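Local coordinates for metal-dependent hydrolase (Lactobacillus plantarum, PDB 2F6K), which probably catalyses a metal-dependent decarboxylation of the aminocarboxymuconate-semialdehyde type, as a manganese-binding TIM-barrel member of the amidohydrolase superfamily, at residues H7-P12 against G264-Y269; S52-S57 against D89-L94. One frame throughout, in Å; residues are numbered along the deposited sequence.

Contact 1 of 2, residues H7-P12 against G264-Y269. With MN (manganese (II) ion), chain C.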
ATOM      1  N   HIS A   7     -26.119  16.164   9.082  1.00 30.51           N
ATOM      2  CA  HIS A   7     -25.106  15.126   9.235  1.00 28.91           C
ATOM      3  C   HIS A   7     -25.449  14.345  10.489  1.00 29.97           C
ATOM      4  O   HIS A   7     -24.958  14.633  11.575  1.00 32.26           O
ATOM      5  CB  HIS A   7     -23.706  15.740   9.346  1.00 29.02           C
ATOM      6  CG  HIS A   7     -22.593  14.733   9.318  1.00 30.59           C
ATOM      7  ND1 HIS A   7     -21.387  14.978   8.697  1.00 28.97           N
ATOM      8  CD2 HIS A   7     -22.486  13.497   9.865  1.00 29.87           C
ATOM      9  CE1 HIS A   7     -20.586  13.940   8.862  1.00 28.28           C
ATOM     10  NE2 HIS A   7     -21.229  13.028   9.569  1.00 32.27           N
ATOM     11  N   THR A   8     -26.319  13.361  10.323  1.00 29.19           N
ATOM     12  CA  THR A   8     -26.761  12.523  11.422  1.00 29.14           C
ATOM     13  C   THR A   8     -26.975  11.135  10.805  1.00 29.40           C
ATOM     14  O   THR A   8     -27.358  11.028   9.635  1.00 30.86           O
ATOM     15  CB  THR A   8     -28.047  13.125  12.055  1.00 28.59           C
ATOM     16  OG1 THR A   8     -28.580  12.215  13.018  1.00 27.97           O
ATOM     17  CG2 THR A   8     -29.086  13.443  10.984  1.00 27.71           C
ATOM     18  N   HIS A   9     -26.722  10.076  11.571  1.00 28.69           N
ATOM     19  CA  HIS A   9     -26.821   8.730  11.002  1.00 29.70           C
ATOM     20  C   HIS A   9     -27.785   7.706  11.609  1.00 31.04           C
ATOM     21  O   HIS A   9     -28.294   7.868  12.724  1.00 29.75           O
ATOM     22  CB  HIS A   9     -25.429   8.093  10.977  1.00 27.77           C
ATOM     23  CG  HIS A   9     -24.374   8.936  10.329  1.00 26.65           C
ATOM     24  ND1 HIS A   9     -24.411   9.286   8.997  1.00 28.49           N
ATOM     25  CD2 HIS A   9     -23.235   9.476  10.827  1.00 28.71           C
ATOM     26  CE1 HIS A   9     -23.340  10.004   8.702  1.00 29.55           C
ATOM     27  NE2 HIS A   9     -22.609  10.134   9.795  1.00 27.06           N
ATOM     28  N   TYR A  10     -28.009   6.635  10.848  1.00 29.83           N
ATOM     29  CA  TYR A  10     -28.865   5.532  11.271  1.00 29.89           C
ATOM     30  C   TYR A  10     -28.162   4.235  10.874  1.00 30.31           C
ATOM     31  O   TYR A  10     -27.312   4.240   9.988  1.00 28.62           O
ATOM     32  CB  TYR A  10     -30.247   5.617  10.604  1.00 31.41           C
ATOM     33  CG  TYR A  10     -30.261   5.458   9.094  1.00 30.85           C
ATOM     34  CD1 TYR A  10     -30.916   4.384   8.493  1.00 32.69           C
ATOM     35  CD2 TYR A  10     -29.636   6.387   8.269  1.00 34.60           C
ATOM     36  CE1 TYR A  10     -30.949   4.239   7.104  1.00 30.30           C
ATOM     37  CE2 TYR A  10     -29.664   6.248   6.879  1.00 34.12           C
ATOM     38  CZ  TYR A  10     -30.323   5.174   6.307  1.00 31.67           C
ATOM     39  OH  TYR A  10     -30.357   5.042   4.938  1.00 35.32           O
ATOM     40  N   LEU A  11     -28.497   3.132  11.539  1.00 31.60           N
ATOM     41  CA  LEU A  11     -27.866   1.853  11.226  1.00 31.09           C
ATOM     42  C   LEU A  11     -28.862   0.713  11.042  1.00 31.51           C
ATOM     43  O   LEU A  11     -29.376   0.175  12.018  1.00 31.03           O
ATOM     44  CB  LEU A  11     -26.859   1.464  12.320  1.00 29.29           C
ATOM     45  CG  LEU A  11     -25.557   2.272  12.429  1.00 32.27           C
ATOM     46  CD1 LEU A  11     -25.823   3.630  13.059  1.00 28.69           C
ATOM     47  CD2 LEU A  11     -24.555   1.513  13.270  1.00 28.53           C
ATOM     48  N   PRO A  12     -29.159   0.345   9.781  1.00 32.83           N
ATOM     49  CA  PRO A  12     -30.096  -0.747   9.489  1.00 33.43           C
ATOM     50  C   PRO A  12     -29.556  -2.032  10.129  1.00 33.68           C
ATOM     51  O   PRO A  12     -28.340  -2.217  10.242  1.00 32.06           O
ATOM     52  CB  PRO A  12     -30.073  -0.823   7.961  1.00 33.99           C
ATOM     53  CG  PRO A  12     -29.835   0.596   7.558  1.00 35.49           C
ATOM     54  CD  PRO A  12     -28.747   1.024   8.538  1.00 34.04           C
ATOM     55  N   GLY A 264     -24.466  20.211  11.584  1.00 32.57           N
ATOM     56  CA  GLY A 264     -24.380  18.758  11.600  1.00 30.87           C
ATOM     57  C   GLY A 264     -23.995  18.293  13.001  1.00 33.09           C
ATOM     58  O   GLY A 264     -23.169  18.931  13.658  1.00 31.45           O
ATOM     59  N   SER A 265     -24.578  17.193  13.474  1.00 31.91           N
ATOM     60  CA  SER A 265     -24.254  16.707  14.817  1.00 34.04           C
ATOM     61  C   SER A 265     -23.374  15.455  14.809  1.00 33.75           C
ATOM     62  O   SER A 265     -22.568  15.245  15.716  1.00 33.62           O
ATOM     63  CB  SER A 265     -25.534  16.424  15.609  1.00 30.73           C
ATOM     64  OG  SER A 265     -26.172  15.262  15.129  1.00 30.43           O
ATOM     65  N   ASP A 266     -23.548  14.635  13.780  1.00 33.03           N
ATOM     66  CA  ASP A 266     -22.796  13.397  13.593  1.00 33.31           C
ATOM     67  C   ASP A 266     -23.120  12.298  14.593  1.00 32.79           C
ATOM     68  O   ASP A 266     -22.273  11.449  14.863  1.00 34.18           O
ATOM     69  CB  ASP A 266     -21.288  13.662  13.624  1.00 34.95           C
ATOM     70  CG  ASP A 266     -20.516  12.728  12.710  1.00 37.73           C
ATOM     71  OD1 ASP A 266     -21.118  11.774  12.172  1.00 38.81           O
ATOM     72  OD2 ASP A 266     -19.305  12.952  12.525  1.00 39.36           O
ATOM     73  N   ILE A 267     -24.329  12.312  15.151  1.00 30.10           N
ATOM     74  CA  ILE A 267     -24.731  11.269  16.089  1.00 27.53           C
ATOM     75  C   ILE A 267     -25.129  10.080  15.217  1.00 27.97           C
ATOM     76  O   ILE A 267     -25.538  10.265  14.073  1.00 28.01           O
ATOM     77  CB  ILE A 267     -25.962  11.674  16.932  1.00 28.22           C
ATOM     78  CG1 ILE A 267     -27.152  11.954  16.006  1.00 29.81           C
ATOM     79  CG2 ILE A 267     -25.645  12.881  17.790  1.00 26.30           C
ATOM     80  CD1 ILE A 267     -28.487  12.076  16.725  1.00 26.17           C
ATOM     81  N   PRO A 268     -25.044   8.849  15.753  1.00 27.41           N
ATOM     82  CA  PRO A 268     -24.598   8.550  17.112  1.00 28.64           C
ATOM     83  C   PRO A 268     -23.121   8.170  17.195  1.00 30.02           C
ATOM     84  O   PRO A 268     -22.652   7.716  18.240  1.00 31.87           O
ATOM     85  CB  PRO A 268     -25.517   7.405  17.511  1.00 29.70           C
ATOM     86  CG  PRO A 268     -25.582   6.618  16.249  1.00 29.16           C
ATOM     87  CD  PRO A 268     -25.735   7.683  15.169  1.00 27.20           C
ATOM     88  N   TYR A 269     -22.385   8.358  16.105  1.00 28.41           N
ATOM     89  CA  TYR A 269     -20.969   8.017  16.105  1.00 27.87           C
ATOM     90  C   TYR A 269     -20.229   8.914  17.079  1.00 28.35           C
ATOM     91  O   TYR A 269     -19.313   8.468  17.768  1.00 31.19           O
ATOM     92  CB  TYR A 269     -20.405   8.100  14.691  1.00 21.96           C
ATOM     93  CG  TYR A 269     -20.939   6.975  13.835  1.00 24.63           C
ATOM     94  CD1 TYR A 269     -20.203   5.802  13.644  1.00 21.51           C
ATOM     95  CD2 TYR A 269     -22.223   7.051  13.274  1.00 21.56           C
ATOM     96  CE1 TYR A 269     -20.735   4.729  12.914  1.00 20.94           C
ATOM     97  CE2 TYR A 269     -22.759   5.994  12.548  1.00 19.99           C
ATOM     98  CZ  TYR A 269     -22.014   4.838  12.373  1.00 22.52           C
ATOM     99  OH  TYR A 269     -22.562   3.799  11.669  1.00 22.86           O
TER
HETATM  100 MN    MN C 402     -20.533  11.051   9.962  1.00 26.54          MN
HETATM  101  O   HOH W   1     -24.678   4.702   9.754  1.00 23.43           O
HETATM  102  O   HOH W   2     -18.575  11.554  10.473  1.00 19.83           O
HETATM  103  O   HOH W   3     -20.079   8.997  10.904  1.00 34.63           O
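H7, H9 and D266 meet at a manganese ion, a worked example of how the amidohydrolase barrel gathers metal ligands from its first strand and from the loop that follows its last. NE2 of H7 binds the metal at 2.1 Å, NE2 of H9 at 2.3 Å and OD1 of D266 at 2.4 Å; H154 and two waters add to the shell. The first torsion of H7 (chi1 -172°) turns CG away from the backbone N and lays the ring alongside D266, 60° from the carboxylate plane. OD2 of D266 accepts a bond from one metal-bound water, while D239 holds H7 ND1 and S55 O holds H9 ND1, fixing both rings. Backbone bonds set the frame: D266 N reaches H7 O at 2.6 Å, and H9 N gives a nearly straight bond to I267 O. The Y269 ring crosses that of H9 with planes at 86°, and its CE2 packs on CD1 of L11 at 3.9 Å. A water bridges Y269 OH to Y10 O. Replacing Y269 by an alanine would probably take the ring from H9 and L11 and cost the water one of its partners. Around this site, F43 of helix 37-46 packs on S265 and I267, strand 49-55 touches T8, and helix 66-86 touches Y10.

Contact 2 of 2, residues S52-S57 against D89-L94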
ATOM      1  N   SER A  52     -34.065  16.274  10.854  1.00 26.67           N
ATOM      2  CA  SER A  52     -32.785  15.611  10.609  1.00 29.44           C
ATOM      3  C   SER A  52     -32.768  14.913   9.248  1.00 30.33           C
ATOM      4  O   SER A  52     -33.713  14.190   8.904  1.00 30.94           O
ATOM      5  CB  SER A  52     -32.507  14.549  11.687  1.00 31.60           C
ATOM      6  OG  SER A  52     -32.383  15.099  12.987  1.00 35.53           O
ATOM      7  N   ILE A  53     -31.709  15.120   8.471  1.00 28.05           N
ATOM      8  CA  ILE A  53     -31.608  14.437   7.190  1.00 27.99           C
ATOM      9  C   ILE A  53     -30.689  13.241   7.405  1.00 28.47           C
ATOM     10  O   ILE A  53     -29.472  13.376   7.375  1.00 30.65           O
ATOM     11  CB  ILE A  53     -31.016  15.322   6.077  1.00 28.96           C
ATOM     12  CG1 ILE A  53     -31.970  16.474   5.756  1.00 28.30           C
ATOM     13  CG2 ILE A  53     -30.798  14.480   4.811  1.00 26.69           C
ATOM     14  CD1 ILE A  53     -32.057  17.522   6.824  1.00 29.88           C
ATOM     15  N   LEU A  54     -31.280  12.071   7.622  1.00 29.95           N
ATOM     16  CA  LEU A  54     -30.513  10.859   7.872  1.00 32.06           C
ATOM     17  C   LEU A  54     -29.695  10.349   6.685  1.00 34.29           C
ATOM     18  O   LEU A  54     -30.076  10.509   5.521  1.00 34.08           O
ATOM     19  CB  LEU A  54     -31.455   9.757   8.352  1.00 31.80           C
ATOM     20  CG  LEU A  54     -32.186  10.044   9.666  1.00 32.25           C
ATOM     21  CD1 LEU A  54     -33.296   9.035   9.851  1.00 32.16           C
ATOM     22  CD2 LEU A  54     -31.209   9.994  10.846  1.00 32.90           C
ATOM     23  N   SER A  55     -28.555   9.738   6.996  1.00 33.66           N
ATOM     24  CA  SER A  55     -27.680   9.174   5.981  1.00 33.77           C
ATOM     25  C   SER A  55     -26.894   8.017   6.582  1.00 34.43           C
ATOM     26  O   SER A  55     -26.672   7.963   7.795  1.00 33.91           O
ATOM     27  CB  SER A  55     -26.699  10.224   5.455  1.00 37.35           C
ATOM     28  OG  SER A  55     -25.693  10.494   6.410  1.00 36.43           O
ATOM     29  N   LEU A  56     -26.476   7.091   5.729  1.00 33.13           N
ATOM     30  CA  LEU A  56     -25.702   5.940   6.171  1.00 31.77           C
ATOM     31  C   LEU A  56     -24.249   6.398   6.289  1.00 32.04           C
ATOM     32  O   LEU A  56     -23.717   7.039   5.378  1.00 30.78           O
ATOM     33  CB  LEU A  56     -25.830   4.808   5.150  1.00 30.56           C
ATOM     34  CG  LEU A  56     -25.322   3.415   5.522  1.00 32.55           C
ATOM     35  CD1 LEU A  56     -26.175   2.837   6.645  1.00 33.07           C
ATOM     36  CD2 LEU A  56     -25.385   2.516   4.304  1.00 30.76           C
ATOM     37  N   SER A  57     -23.621   6.086   7.418  1.00 33.58           N
ATOM     38  CA  SER A  57     -22.227   6.469   7.664  1.00 35.71           C
ATOM     39  C   SER A  57     -21.257   5.461   7.042  1.00 36.45           C
ATOM     40  O   SER A  57     -21.669   4.544   6.333  1.00 38.59           O
ATOM     41  CB  SER A  57     -21.977   6.554   9.176  1.00 37.95           C
ATOM     42  OG  SER A  57     -20.646   6.953   9.467  1.00 39.60           O
ATOM     43  N   ASP A  89     -42.374  14.915   9.546  1.00 36.80           N
ATOM     44  CA  ASP A  89     -41.928  16.191  10.067  1.00 37.84           C
ATOM     45  C   ASP A  89     -40.610  16.199  10.833  1.00 36.67           C
ATOM     46  O   ASP A  89     -40.058  17.268  11.068  1.00 34.90           O
ATOM     47  CB  ASP A  89     -43.030  16.802  10.927  1.00 43.24           C
ATOM     48  CG  ASP A  89     -44.315  17.040  10.139  1.00 50.60           C
ATOM     49  OD1 ASP A  89     -44.256  17.736   9.095  1.00 49.25           O
ATOM     50  OD2 ASP A  89     -45.378  16.528  10.564  1.00 52.17           O
ATOM     51  N   GLN A  90     -40.104  15.029  11.220  1.00 35.40           N
ATOM     52  CA  GLN A  90     -38.840  14.961  11.952  1.00 34.57           C
ATOM     53  C   GLN A  90     -37.699  14.360  11.145  1.00 35.60           C
ATOM     54  O   GLN A  90     -36.558  14.808  11.259  1.00 35.13           O
ATOM     55  CB  GLN A  90     -38.974  14.132  13.234  1.00 34.37           C
ATOM     56  CG  GLN A  90     -39.685  14.805  14.376  1.00 34.97           C
ATOM     57  CD  GLN A  90     -41.170  14.835  14.185  1.00 34.66           C
ATOM     58  OE1 GLN A  90     -41.813  13.794  14.056  1.00 37.78           O
ATOM     59  NE2 GLN A  90     -41.734  16.033  14.161  1.00 38.18           N
ATOM     60  N   LEU A  91     -38.001  13.355  10.326  1.00 35.19           N
ATOM     61  CA  LEU A  91     -36.958  12.677   9.573  1.00 32.87           C
ATOM     62  C   LEU A  91     -37.051  12.606   8.056  1.00 33.93           C
ATOM     63  O   LEU A  91     -38.101  12.318   7.485  1.00 36.02           O
ATOM     64  CB  LEU A  91     -36.825  11.252  10.094  1.00 33.35           C
ATOM     65  CG  LEU A  91     -36.704  11.074  11.603  1.00 31.74           C
ATOM     66  CD1 LEU A  91     -36.678   9.593  11.933  1.00 31.53           C
ATOM     67  CD2 LEU A  91     -35.447  11.759  12.093  1.00 28.52           C
ATOM     68  N   GLY A  92     -35.909  12.843   7.424  1.00 33.27           N
ATOM     69  CA  GLY A  92     -35.781  12.755   5.983  1.00 33.63           C
ATOM     70  C   GLY A  92     -34.549  11.887   5.762  1.00 34.01           C
ATOM     71  O   GLY A  92     -33.933  11.421   6.728  1.00 32.37           O
ATOM     72  N   TYR A  93     -34.167  11.650   4.513  1.00 35.66           N
ATOM     73  CA  TYR A  93     -32.990  10.833   4.288  1.00 33.52           C
ATOM     74  C   TYR A  93     -32.332  11.029   2.942  1.00 34.46           C
ATOM     75  O   TYR A  93     -32.964  11.468   1.973  1.00 34.20           O
ATOM     76  CB  TYR A  93     -33.327   9.349   4.441  1.00 32.46           C
ATOM     77  CG  TYR A  93     -33.970   8.723   3.219  1.00 34.09           C
ATOM     78  CD1 TYR A  93     -35.276   9.054   2.835  1.00 35.45           C
ATOM     79  CD2 TYR A  93     -33.280   7.779   2.456  1.00 35.67           C
ATOM     80  CE1 TYR A  93     -35.881   8.451   1.722  1.00 30.59           C
ATOM     81  CE2 TYR A  93     -33.871   7.174   1.347  1.00 33.14           C
ATOM     82  CZ  TYR A  93     -35.170   7.511   0.986  1.00 33.26           C
ATOM     83  OH  TYR A  93     -35.756   6.890  -0.096  1.00 30.77           O
ATOM     84  N   LEU A  94     -31.046  10.693   2.915  1.00 33.25           N
ATOM     85  CA  LEU A  94     -30.226  10.734   1.718  1.00 31.08           C
ATOM     86  C   LEU A  94     -29.987   9.264   1.362  1.00 32.58           C
ATOM     87  O   LEU A  94     -29.621   8.456   2.218  1.00 33.98           O
ATOM     88  CB  LEU A  94     -28.893  11.421   2.006  1.00 27.63           C
ATOM     89  CG  LEU A  94     -28.947  12.918   2.294  1.00 29.20           C
ATOM     90  CD1 LEU A  94     -27.546  13.405   2.642  1.00 25.98           C
ATOM     91  CD2 LEU A  94     -29.504  13.659   1.079  1.00 19.44           C
TER
HETATM   92  O   HOH W   4     -28.092   6.477   3.064  1.00 27.52           O
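L54 O takes the shortest direct polar bond here, from L94 N at 2.8 Å, and CA of Y93 adds a CH...O contact to the same oxygen at 3.2 Å. The remaining backbone bonds follow the parallel pattern: S52 N to Q90 O, G92 N to S52 O, and L54 N to G92 O. This last donor stands 47° out of the carbonyl plane of G92, whereas the other three approach nearly head-on. A water continues the pairing beyond L94, giving a hydrogen bond to L94 O and accepting one from L56 N. Side chains divide between the two faces of the sheet. On the side of I53, its CG2 meets CG of L94 at 3.5 Å; anti to the backbone N, this methyl points across to L94, and the two side chains cross at a slant. On the other, CD1 of L54 meets CD1 of L91 at 4.0 Å, and CD2 of L91 reaches CB of S52. L83 of helix 66-86 touches both leucines, so the helix linking these strands packs on the sheet it connects, the classic beta-alpha-beta crossover of a TIM barrel. Main-chain bonds set the register, while aliphatic side chains pack on either face, those of L54 and L91 toward helix 66-86.

Overall arrangement
From the N terminus, the chain runs through strand 3-9 into residues 7-12, then through helices 13-22 and 37-46 to strand 49-55. Contact 2 closes the shorter loop, of 31 residues: helix 66-86 carries the chain from 52-57 back to 89-94, the next parallel strand. Contact 1 closes far later, when 264-269, following strand 261-262, returns to the first strand; contact 2 therefore lies wholly within its span. The two do not cross, yet they touch, their centres about 9 Å apart, because strands 3-9 and 49-55 are neighbours: the backbone of S55 probably bonds to that of T8. One contact joins successive strands, while the other joins the first strand to the loop after the last, beside the metal.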